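Local coordinates for protein FimX (Pseudomonas aeruginosa PAO1, PDB 3HV8) that carries an EAL domain, built as a modified TIM barrel, and binds the ligand C2E in a pocket of that domain, at residues I210-I215 and W240-T245; F33-Q38 and R85-N90. All blocks are in the same frame, centred on the assembly; numbering follows the deposited sequence.

Contact 1. Residues I210-I215 and W240-T245; sequences ILKGLI and WQAGAT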
ATOM      1  N   ILE A 210       7.488 -10.531 -20.254  1.00 37.67           N
ATOM      2  CA  ILE A 210       7.532 -10.826 -18.826  1.00 35.41           C
ATOM      3  C   ILE A 210       6.394 -10.121 -18.094  1.00 33.52           C
ATOM      4  O   ILE A 210       5.710 -10.725 -17.273  1.00 32.15           O
ATOM      5  CB  ILE A 210       8.890 -10.448 -18.203  1.00 35.46           C
ATOM      6  CG1 ILE A 210       9.956 -11.466 -18.626  1.00 37.16           C
ATOM      7  CG2 ILE A 210       8.778 -10.384 -16.675  1.00 32.83           C
ATOM      8  CD1 ILE A 210      11.352 -11.139 -18.138  1.00 44.44           C
ATOM      9  N   LEU A 211       6.186  -8.847 -18.405  0.88 30.93           N
ATOM     10  CA  LEU A 211       5.134  -8.060 -17.763  0.88 31.46           C
ATOM     11  C   LEU A 211       3.751  -8.607 -18.109  0.88 32.26           C
ATOM     12  O   LEU A 211       2.890  -8.770 -17.234  0.88 31.18           O
ATOM     13  CB  LEU A 211       5.242  -6.598 -18.191  0.88 33.51           C
ATOM     14  CG  LEU A 211       4.156  -5.626 -17.731  0.88 35.03           C
ATOM     15  CD1 LEU A 211       4.114  -5.535 -16.213  0.88 33.12           C
ATOM     16  CD2 LEU A 211       4.415  -4.255 -18.343  0.88 40.01           C
ATOM     17  N   LYS A 212       3.538  -8.895 -19.391  1.00 32.36           N
ATOM     18  CA  LYS A 212       2.270  -9.453 -19.840  1.00 31.78           C
ATOM     19  C   LYS A 212       1.965 -10.793 -19.178  1.00 30.27           C
ATOM     20  O   LYS A 212       0.836 -11.028 -18.741  1.00 32.46           O
ATOM     21  CB  LYS A 212       2.263  -9.598 -21.367  1.00 32.77           C
ATOM     22  CG  LYS A 212       1.955  -8.305 -22.091  1.00 41.52           C
ATOM     23  CD  LYS A 212       1.729  -8.546 -23.579  1.00 58.03           C
ATOM     24  CE  LYS A 212       2.944  -8.154 -24.402  1.00 63.55           C
ATOM     25  NZ  LYS A 212       3.077  -6.673 -24.496  1.00 72.28           N
ATOM     26  N   GLY A 213       2.963 -11.669 -19.094  1.00 30.65           N
ATOM     27  CA  GLY A 213       2.773 -12.971 -18.464  1.00 32.95           C
ATOM     28  C   GLY A 213       2.444 -12.886 -16.982  1.00 30.01           C
ATOM     29  O   GLY A 213       1.646 -13.659 -16.451  1.00 31.51           O
ATOM     30  N   LEU A 214       3.075 -11.935 -16.307  1.00 29.17           N
ATOM     31  CA  LEU A 214       2.857 -11.738 -14.880  1.00 28.21           C
ATOM     32  C   LEU A 214       1.418 -11.301 -14.627  1.00 26.04           C
ATOM     33  O   LEU A 214       0.715 -11.879 -13.785  1.00 28.18           O
ATOM     34  CB  LEU A 214       3.833 -10.687 -14.373  1.00 29.88           C
ATOM     35  CG  LEU A 214       3.839 -10.392 -12.889  1.00 30.75           C
ATOM     36  CD1 LEU A 214       4.152 -11.665 -12.127  1.00 35.25           C
ATOM     37  CD2 LEU A 214       4.877  -9.324 -12.589  1.00 32.54           C
ATOM     38  N   ILE A 215       0.988 -10.275 -15.348  1.00 26.24           N
ATOM     39  CA  ILE A 215      -0.387  -9.802 -15.287  1.00 26.80           C
ATOM     40  C   ILE A 215      -1.373 -10.923 -15.611  1.00 26.25           C
ATOM     41  O   ILE A 215      -2.364 -11.108 -14.901  1.00 26.48           O
ATOM     42  CB  ILE A 215      -0.581  -8.574 -16.214  1.00 24.42           C
ATOM     43  CG1 ILE A 215       0.233  -7.392 -15.672  1.00 27.72           C
ATOM     44  CG2 ILE A 215      -2.057  -8.233 -16.366  1.00 26.80           C
ATOM     45  CD1 ILE A 215       0.303  -6.192 -16.609  1.00 27.39           C
ATOM     46  N   TRP A 240      -2.166  -0.796 -20.375  0.60 30.54           N
ATOM     47  CA  TRP A 240      -3.571  -0.875 -20.736  0.60 28.59           C
ATOM     48  C   TRP A 240      -3.813  -2.048 -21.692  0.60 32.29           C
ATOM     49  O   TRP A 240      -4.792  -2.787 -21.547  0.60 30.60           O
ATOM     50  CB  TRP A 240      -4.023   0.459 -21.351  0.60 29.40           C
ATOM     51  CG  TRP A 240      -5.498   0.718 -21.248  0.60 28.35           C
ATOM     52  CD1 TRP A 240      -6.125   1.539 -20.357  0.60 33.66           C
ATOM     53  CD2 TRP A 240      -6.524   0.161 -22.074  0.60 31.64           C
ATOM     54  NE1 TRP A 240      -7.481   1.527 -20.576  0.60 34.41           N
ATOM     55  CE2 TRP A 240      -7.754   0.687 -21.624  0.60 31.25           C
ATOM     56  CE3 TRP A 240      -6.525  -0.723 -23.155  0.60 35.67           C
ATOM     57  CZ2 TRP A 240      -8.968   0.354 -22.215  0.60 36.36           C
ATOM     58  CZ3 TRP A 240      -7.734  -1.056 -23.738  0.60 39.23           C
ATOM     59  CH2 TRP A 240      -8.939  -0.520 -23.266  0.60 37.71           C
ATOM     60  N   GLN A 241      -2.911  -2.239 -22.654  1.00 32.38           N
ATOM     61  CA  GLN A 241      -3.034  -3.350 -23.590  1.00 37.55           C
ATOM     62  C   GLN A 241      -2.698  -4.694 -22.950  1.00 36.10           C
ATOM     63  O   GLN A 241      -3.231  -5.729 -23.352  1.00 39.29           O
ATOM     64  CB  GLN A 241      -2.167  -3.096 -24.820  1.00 43.23           C
ATOM     65  CG  GLN A 241      -2.565  -1.826 -25.534  1.00 47.21           C
ATOM     66  CD  GLN A 241      -3.972  -1.889 -26.114  1.00 58.24           C
ATOM     67  OE1 GLN A 241      -4.689  -0.887 -26.147  1.00 54.02           O
ATOM     68  NE2 GLN A 241      -4.367  -3.063 -26.586  1.00 52.70           N
ATOM     69  N   ALA A 242      -1.825  -4.669 -21.943  1.00 33.86           N
ATOM     70  CA  ALA A 242      -1.467  -5.882 -21.212  1.00 37.61           C
ATOM     71  C   ALA A 242      -2.584  -6.322 -20.257  1.00 39.98           C
ATOM     72  O   ALA A 242      -2.560  -7.437 -19.731  1.00 39.96           O
ATOM     73  CB  ALA A 242      -0.154  -5.691 -20.466  1.00 42.09           C
ATOM     74  N   GLY A 243      -3.561  -5.447 -20.036  1.00 34.58           N
ATOM     75  CA  GLY A 243      -4.731  -5.796 -19.247  1.00 32.52           C
ATOM     76  C   GLY A 243      -4.690  -5.430 -17.765  1.00 30.39           C
ATOM     77  O   GLY A 243      -5.576  -5.832 -17.001  1.00 29.82           O
ATOM     78  N   ALA A 244      -3.701  -4.649 -17.355  1.00 29.24           N
ATOM     79  CA  ALA A 244      -3.618  -4.206 -15.953  1.00 24.70           C
ATOM     80  C   ALA A 244      -4.967  -3.659 -15.477  1.00 29.11           C
ATOM     81  O   ALA A 244      -5.609  -2.869 -16.190  1.00 27.11           O
ATOM     82  CB  ALA A 244      -2.564  -3.132 -15.816  1.00 26.84           C
ATOM     83  N   THR A 245      -5.409  -4.031 -14.274  1.00 23.82           N
ATOM     84  CA  THR A 245      -6.686  -3.488 -13.801  1.00 22.57           C
ATOM     85  C   THR A 245      -6.582  -2.067 -13.233  1.00 21.91           C
ATOM     86  O   THR A 245      -7.553  -1.307 -13.301  1.00 24.34           O
ATOM     87  CB  THR A 245      -7.461  -4.415 -12.832  1.00 27.42           C
ATOM     88  OG1 THR A 245      -6.543  -5.049 -11.957  1.00 30.39           O
ATOM     89  CG2 THR A 245      -8.203  -5.494 -13.612  1.00 37.68           C
TER
HETATM   90  O   HOH W   1      -1.524  -9.898 -19.850  1.00 38.01           O

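Contact 2. Residues F33-Q38 and R85-N90; sequences FRLLFQ and RWVILN. With C2E (9,9'-[(2R,3R,3aS,5S,7aR,9R,10R,10aS,12S,14aR)-3,5,10,12-tetrahydroxy-5,12-dioxidooctahydro-2H,7H-difuro[3,2-d:3',2'-j][1,3,7,9,2,8]tetraoxadiphosphacyclododecine-2,9-diyl]bis(2-amino-1,9-dihydro-6H-purin-6-one)), chain B.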
ATOM      1  N   PHE A  33       3.861  14.341  11.790  1.00 26.07           N
ATOM      2  CA  PHE A  33       3.887  13.535  10.567  1.00 24.54           C
ATOM      3  C   PHE A  33       2.862  14.121   9.613  1.00 27.98           C
ATOM      4  O   PHE A  33       1.937  14.847  10.020  1.00 28.09           O
ATOM      5  CB  PHE A  33       3.507  12.073  10.833  1.00 23.08           C
ATOM      6  CG  PHE A  33       4.508  11.310  11.652  1.00 24.32           C
ATOM      7  CD1 PHE A  33       5.594  10.688  11.046  1.00 25.22           C
ATOM      8  CD2 PHE A  33       4.360  11.192  13.031  1.00 27.77           C
ATOM      9  CE1 PHE A  33       6.501   9.974  11.789  1.00 26.38           C
ATOM     10  CE2 PHE A  33       5.273  10.476  13.780  1.00 26.96           C
ATOM     11  CZ  PHE A  33       6.354   9.856  13.151  1.00 27.07           C
ATOM     12  N   ARG A  34       2.989  13.788   8.337  1.00 25.96           N
ATOM     13  CA  ARG A  34       2.008  14.212   7.359  1.00 24.25           C
ATOM     14  C   ARG A  34       1.686  13.029   6.451  1.00 25.86           C
ATOM     15  O   ARG A  34       2.591  12.298   6.036  1.00 23.70           O
ATOM     16  CB  ARG A  34       2.561  15.366   6.540  1.00 25.68           C
ATOM     17  CG  ARG A  34       1.675  15.792   5.381  1.00 31.16           C
ATOM     18  CD  ARG A  34       2.218  17.050   4.720  1.00 37.36           C
ATOM     19  NE  ARG A  34       2.270  18.159   5.669  1.00 37.40           N
ATOM     20  CZ  ARG A  34       3.127  19.171   5.596  1.00 41.29           C
ATOM     21  NH1 ARG A  34       3.090  20.130   6.513  1.00 42.36           N
ATOM     22  NH2 ARG A  34       4.019  19.226   4.615  1.00 38.45           N
ATOM     23  N   LEU A  35       0.408  12.836   6.143  1.00 24.00           N
ATOM     24  CA  LEU A  35       0.009  11.858   5.135  1.00 24.17           C
ATOM     25  C   LEU A  35      -0.098  12.508   3.761  1.00 25.35           C
ATOM     26  O   LEU A  35      -0.703  13.583   3.604  1.00 26.99           O
ATOM     27  CB  LEU A  35      -1.328  11.221   5.499  1.00 22.77           C
ATOM     28  CG  LEU A  35      -1.364  10.492   6.837  1.00 24.57           C
ATOM     29  CD1 LEU A  35      -2.712   9.850   7.087  1.00 26.03           C
ATOM     30  CD2 LEU A  35      -0.247   9.451   6.910  1.00 23.37           C
ATOM     31  N   LEU A  36       0.480  11.848   2.758  1.00 23.73           N
ATOM     32  CA  LEU A  36       0.253  12.194   1.367  1.00 22.84           C
ATOM     33  C   LEU A  36      -0.571  11.076   0.718  1.00 24.47           C
ATOM     34  O   LEU A  36      -0.624   9.948   1.227  1.00 23.76           O
ATOM     35  CB  LEU A  36       1.579  12.353   0.624  1.00 24.58           C
ATOM     36  CG  LEU A  36       2.611  13.279   1.270  1.00 24.39           C
ATOM     37  CD1 LEU A  36       3.873  13.301   0.398  1.00 27.59           C
ATOM     38  CD2 LEU A  36       2.029  14.691   1.455  1.00 26.38           C
ATOM     39  N   PHE A  37      -1.184  11.397  -0.419  1.00 23.00           N
ATOM     40  CA  PHE A  37      -2.134  10.527  -1.094  1.00 23.89           C
ATOM     41  C   PHE A  37      -1.790  10.469  -2.558  1.00 24.89           C
ATOM     42  O   PHE A  37      -1.617  11.505  -3.194  1.00 26.31           O
ATOM     43  CB  PHE A  37      -3.545  11.077  -0.890  1.00 25.69           C
ATOM     44  CG  PHE A  37      -3.906  11.238   0.558  1.00 25.08           C
ATOM     45  CD1 PHE A  37      -4.421  10.173   1.277  1.00 28.37           C
ATOM     46  CD2 PHE A  37      -3.695  12.443   1.206  1.00 28.24           C
ATOM     47  CE1 PHE A  37      -4.721  10.302   2.622  1.00 29.37           C
ATOM     48  CE2 PHE A  37      -3.997  12.583   2.550  1.00 29.12           C
ATOM     49  CZ  PHE A  37      -4.515  11.511   3.255  1.00 34.95           C
ATOM     50  N   GLN A  38      -1.658   9.264  -3.098  1.00 22.33           N
ATOM     51  CA  GLN A  38      -1.382   9.113  -4.520  1.00 22.55           C
ATOM     52  C   GLN A  38      -2.463   8.266  -5.163  1.00 23.82           C
ATOM     53  O   GLN A  38      -2.643   7.103  -4.802  1.00 24.42           O
ATOM     54  CB  GLN A  38       0.004   8.505  -4.764  1.00 22.65           C
ATOM     55  CG  GLN A  38       0.329   8.420  -6.256  1.00 23.52           C
ATOM     56  CD  GLN A  38       1.721   7.925  -6.546  1.00 25.04           C
ATOM     57  OE1 GLN A  38       2.361   7.268  -5.718  1.00 28.39           O
ATOM     58  NE2 GLN A  38       2.215   8.242  -7.741  1.00 24.55           N
ATOM     59  N   ARG A  85       0.091   2.618  13.798  1.00 21.97           N
ATOM     60  CA  ARG A  85      -1.188   2.984  14.408  1.00 23.15           C
ATOM     61  C   ARG A  85      -1.515   4.450  14.133  1.00 23.31           C
ATOM     62  O   ARG A  85      -2.678   4.782  13.906  1.00 23.44           O
ATOM     63  CB  ARG A  85      -1.190   2.744  15.924  1.00 22.87           C
ATOM     64  CG  ARG A  85      -0.825   1.324  16.375  1.00 29.75           C
ATOM     65  CD  ARG A  85      -1.872   0.272  16.060  1.00 36.66           C
ATOM     66  NE  ARG A  85      -1.516  -1.043  16.619  1.00 34.31           N
ATOM     67  CZ  ARG A  85      -1.891  -1.482  17.823  1.00 35.65           C
ATOM     68  NH1 ARG A  85      -1.516  -2.687  18.243  1.00 34.35           N
ATOM     69  NH2 ARG A  85      -2.642  -0.719  18.611  1.00 39.97           N
ATOM     70  N   TRP A  86      -0.505   5.325  14.144  1.00 22.46           N
ATOM     71  CA  TRP A  86      -0.721   6.746  13.840  1.00 22.71           C
ATOM     72  C   TRP A  86      -1.257   6.883  12.412  1.00 22.67           C
ATOM     73  O   TRP A  86      -2.221   7.607  12.157  1.00 23.55           O
ATOM     74  CB  TRP A  86       0.585   7.553  14.003  1.00 23.87           C
ATOM     75  CG  TRP A  86       0.371   9.026  13.928  1.00 23.36           C
ATOM     76  CD1 TRP A  86       0.199   9.881  14.996  1.00 26.64           C
ATOM     77  CD2 TRP A  86       0.285   9.838  12.752  1.00 21.90           C
ATOM     78  NE1 TRP A  86       0.012  11.156  14.545  1.00 25.32           N
ATOM     79  CE2 TRP A  86       0.042  11.167  13.176  1.00 26.12           C
ATOM     80  CE3 TRP A  86       0.366   9.574  11.377  1.00 24.16           C
ATOM     81  CZ2 TRP A  86      -0.100  12.230  12.278  1.00 25.44           C
ATOM     82  CZ3 TRP A  86       0.223  10.631  10.484  1.00 24.56           C
ATOM     83  CH2 TRP A  86      -0.015  11.944  10.940  1.00 26.14           C
ATOM     84  N   VAL A  87      -0.643   6.169  11.473  1.00 22.36           N
ATOM     85  CA  VAL A  87      -1.064   6.253  10.089  1.00 23.23           C
ATOM     86  C   VAL A  87      -2.476   5.731   9.916  1.00 21.99           C
ATOM     87  O   VAL A  87      -3.299   6.368   9.266  1.00 23.17           O
ATOM     88  CB  VAL A  87      -0.104   5.471   9.171  1.00 20.39           C
ATOM     89  CG1 VAL A  87      -0.687   5.369   7.752  1.00 22.16           C
ATOM     90  CG2 VAL A  87       1.296   6.126   9.155  1.00 23.03           C
ATOM     91  N   ILE A  88      -2.754   4.573  10.515  1.00 21.29           N
ATOM     92  CA  ILE A  88      -4.062   3.943  10.381  1.00 22.40           C
ATOM     93  C   ILE A  88      -5.132   4.804  11.037  1.00 25.68           C
ATOM     94  O   ILE A  88      -6.191   5.017  10.466  1.00 23.41           O
ATOM     95  CB  ILE A  88      -4.076   2.545  10.999  1.00 21.65           C
ATOM     96  CG1 ILE A  88      -3.113   1.620  10.233  1.00 23.72           C
ATOM     97  CG2 ILE A  88      -5.493   1.955  11.002  1.00 24.79           C
ATOM     98  CD1 ILE A  88      -2.787   0.334  10.981  1.00 23.55           C
ATOM     99  N   LEU A  89      -4.858   5.302  12.235  1.00 23.55           N
ATOM    100  CA  LEU A  89      -5.840   6.126  12.933  1.00 26.08           C
ATOM    101  C   LEU A  89      -6.211   7.350  12.109  1.00 26.03           C
ATOM    102  O   LEU A  89      -7.393   7.720  11.979  1.00 27.08           O
ATOM    103  CB  LEU A  89      -5.279   6.550  14.288  1.00 27.30           C
ATOM    104  CG  LEU A  89      -6.271   7.244  15.197  1.00 29.50           C
ATOM    105  CD1 LEU A  89      -7.304   6.219  15.648  1.00 33.27           C
ATOM    106  CD2 LEU A  89      -5.546   7.854  16.383  1.00 33.06           C
ATOM    107  N   ASN A  90      -5.207   7.993  11.533  1.00 24.58           N
ATOM    108  CA  ASN A  90      -5.431   9.190  10.747  1.00 26.31           C
ATOM    109  C   ASN A  90      -6.034   8.909   9.382  1.00 32.56           C
ATOM    110  O   ASN A  90      -6.825   9.692   8.871  1.00 30.90           O
ATOM    111  CB  ASN A  90      -4.157  10.015  10.672  1.00 28.34           C
ATOM    112  CG  ASN A  90      -3.907  10.749  11.955  1.00 26.73           C
ATOM    113  OD1 ASN A  90      -3.083  10.336  12.787  1.00 31.49           O
ATOM    114  ND2 ASN A  90      -4.683  11.796  12.174  1.00 27.34           N
TER
HETATM  115  P1  C2E B 900       6.722   1.749  -1.884  1.00 26.53           P
HETATM  116  O2P C2E B 900       5.947   0.471  -2.448  1.00 35.94           O
HETATM  117  O1P C2E B 900       8.028   1.780  -2.573  1.00 45.66           O
HETATM  118  O5' C2E B 900       6.060   3.148  -2.264  1.00 39.66           O
HETATM  119  C5' C2E B 900       6.324   3.672  -3.580  1.00 33.20           C
HETATM  120  C4' C2E B 900       7.473   4.703  -3.618  1.00 26.96           C
HETATM  121  O4' C2E B 900       7.593   5.210  -4.969  1.00 26.51           O
HETATM  122  C3' C2E B 900       6.995   5.883  -2.781  1.00 24.86           C
HETATM  123  O3' C2E B 900       8.112   6.448  -2.078  1.00 22.26           O
HETATM  124  C2' C2E B 900       6.373   6.856  -3.810  1.00 26.46           C
HETATM  125  O2' C2E B 900       6.452   8.216  -3.426  1.00 29.30           O
HETATM  126  C1' C2E B 900       7.260   6.590  -5.026  1.00 24.07           C
HETATM  127  N9  C2E B 900       6.636   6.866  -6.311  1.00 25.74           N
HETATM  128  C8  C2E B 900       5.294   7.007  -6.574  1.00 28.31           C
HETATM  129  N7  C2E B 900       5.104   7.069  -7.873  1.00 27.53           N
HETATM  130  C5  C2E B 900       6.317   6.990  -8.494  1.00 25.77           C
HETATM  131  C6  C2E B 900       6.722   7.014  -9.848  1.00 28.14           C
HETATM  132  O6  C2E B 900       5.923   7.073 -10.785  1.00 26.79           O
HETATM  133  N1  C2E B 900       8.039   6.934 -10.084  1.00 29.93           N
HETATM  134  C2  C2E B 900       8.949   6.838  -9.077  1.00 34.87           C
HETATM  135  N2  C2E B 900      10.279   6.756  -9.399  1.00 38.87           N
HETATM  136  N3  C2E B 900       8.588   6.815  -7.816  1.00 32.40           N
HETATM  137  C4  C2E B 900       7.292   6.881  -7.504  1.00 25.32           C
HETATM  138  P11 C2E B 900       7.889   6.805  -0.524  1.00 22.13           P
HETATM  139  O21 C2E B 900       9.213   7.474   0.003  1.00 25.37           O
HETATM  140  O11 C2E B 900       6.658   7.597  -0.331  1.00 24.95           O
HETATM  141  O5A C2E B 900       7.646   5.400   0.171  1.00 21.85           O
HETATM  142  C5A C2E B 900       8.694   4.421   0.145  1.00 22.65           C
HETATM  143  C4A C2E B 900       8.326   3.217   1.007  1.00 21.67           C
HETATM  144  O4A C2E B 900       8.145   3.645   2.365  1.00 21.59           O
HETATM  145  C3A C2E B 900       7.006   2.540   0.630  1.00 24.28           C
HETATM  146  O3A C2E B 900       7.164   1.551  -0.380  1.00 25.12           O
HETATM  147  C2A C2E B 900       6.676   1.817   1.937  1.00 21.33           C
HETATM  148  O2A C2E B 900       7.499   0.647   2.083  1.00 23.31           O
HETATM  149  C1A C2E B 900       7.174   2.823   2.981  1.00 21.14           C
HETATM  150  N91 C2E B 900       6.054   3.655   3.404  1.00 20.76           N
HETATM  151  C81 C2E B 900       5.615   4.832   2.869  1.00 21.80           C
HETATM  152  N71 C2E B 900       4.585   5.242   3.557  1.00 20.90           N
HETATM  153  C51 C2E B 900       4.359   4.391   4.603  1.00 21.56           C
HETATM  154  C61 C2E B 900       3.448   4.327   5.677  1.00 19.94           C
HETATM  155  O61 C2E B 900       2.500   5.111   5.809  1.00 22.69           O
HETATM  156  N11 C2E B 900       3.601   3.275   6.523  1.00 20.23           N
HETATM  157  C21 C2E B 900       4.576   2.327   6.370  1.00 20.31           C
HETATM  158  N21 C2E B 900       4.633   1.278   7.242  1.00 23.07           N
HETATM  159  N31 C2E B 900       5.412   2.357   5.365  1.00 21.11           N
HETATM  160  C41 C2E B 900       5.322   3.377   4.504  1.00 20.14           C

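Contact 1. Residues I210-I215 and W240-T245
Ile215 lies against the end of helix 233-242 at Ala242, Gly243 and Ala244, joining two neighbouring outer helices of the TIM-barrel-like EAL fold. Helix 205-220 crosses from strand 191-194 to strand 224-227, and helix 233-242 from there to strand 246-247. These strands pair in parallel, so the two helices belong to successive beta-alpha-beta crossovers.

The Ile215 side chain starts at CB, 4.2 Å from Ala242 O, and divides into two branches. Its CG2 methyl stands anti to the backbone N and rests 3.5 Å from Ala242 O and 4.1 Å from Ala244 N, alongside the backbone that leaves the helix. The other branch leaves with CG1 anti to the carbonyl carbon (chi1 -66°) and runs on extended, carrying CD1 to 3.9 Å from Ala242 CB. The same methyl lies 4.3 Å from Ala244 CB, so it spans the two alanines on either side of Gly243. Beyond this pair, Ile215 also packs on Ser225 and Ala244 on Val227, which ties the joint to the strand between the helices.

Gly243 ends helix 233-242 in a Schellman motif. Its positive phi of 95° turns the chain out of the helix and places Ala244 beside Ile215.

On the other flank, nearer solvent, Lys212 adds only its aliphatic base: CG meets Ala242 CB at 3.7 Å, and the chain bends further along, about its CG-CD and CD-CE bonds. No direct hydrogen bond joins the two segments, and together they bury just 200 Å². Their polar link is a single water, which donates one hydrogen bond to Lys212 O at 2.8 Å and the other to Ala242 O at 2.7 Å.

Contact 2. Residues F33-Q38 and R85-N90
Gln38 NE2 is the donor to two acceptors, N7 of C2E and the backbone O of Gln253; the bond to N7 measures 3.1 Å with an N-H...N angle of 161°. Gln38 lies at the ligand end of the strand segment, beyond the part of strand 33-42 that packs on helix 80-96 of the EAL barrel. The strand-helix contact itself is made by Phe33 and Leu35 with Trp86, Val87 and Asn90. The short axes of the two segments approach to 9.9 Å.

At the other end of the strand segment, Trp86 carries the contact. With CG anti to the backbone N (chi1 -170°), its indole reaches across to the strand, where Phe33 CB sits over one face, 3.7 Å from the centroid of the six-membered ring, a CH-pi contact. The two rings are oblique, their planes at 47°. Asn31 OD1 accepts a hydrogen bond from the indole NE1, which helps to hold the turn of the ring, while the Phe33 side chain also packs on Leu24 and Leu28 of helix 20-30.

Leu35 inserts between three helix residues. Its CD2 lies at the indole edge, 3.8 Å from Trp86 CZ3, and also meets Val87 CG1 at 4.2 Å, while CD1 abuts Asn90 CB at 3.9 Å. Val87 in turn lines the ligand pocket: its CG1 and CG2 both stand 3.7 Å from O61 of C2E, on the guanine base that Gln38 does not bind.

How the contacts relate
Contact 2 comes first along the chain and closes before contact 1 opens. Their centres are 31 Å apart, on opposite sides of the chain's centre, and their nearest atoms about 13 Å apart, so they do not touch. One sheet nevertheless connects them. Strand 33-42 of contact 2 pairs antiparallel with strand 246-247, which directly follows segment 240-245 of contact 1 and itself runs parallel to strand 224-227. Both contacts thus belong to the same barrel, one between an outer helix and the C-terminal end of the next, with the turn that follows, the other between a strand and its covering helix. Of the two, contact 2 holds residues of the C2E pocket, namely Gln38 and Val87.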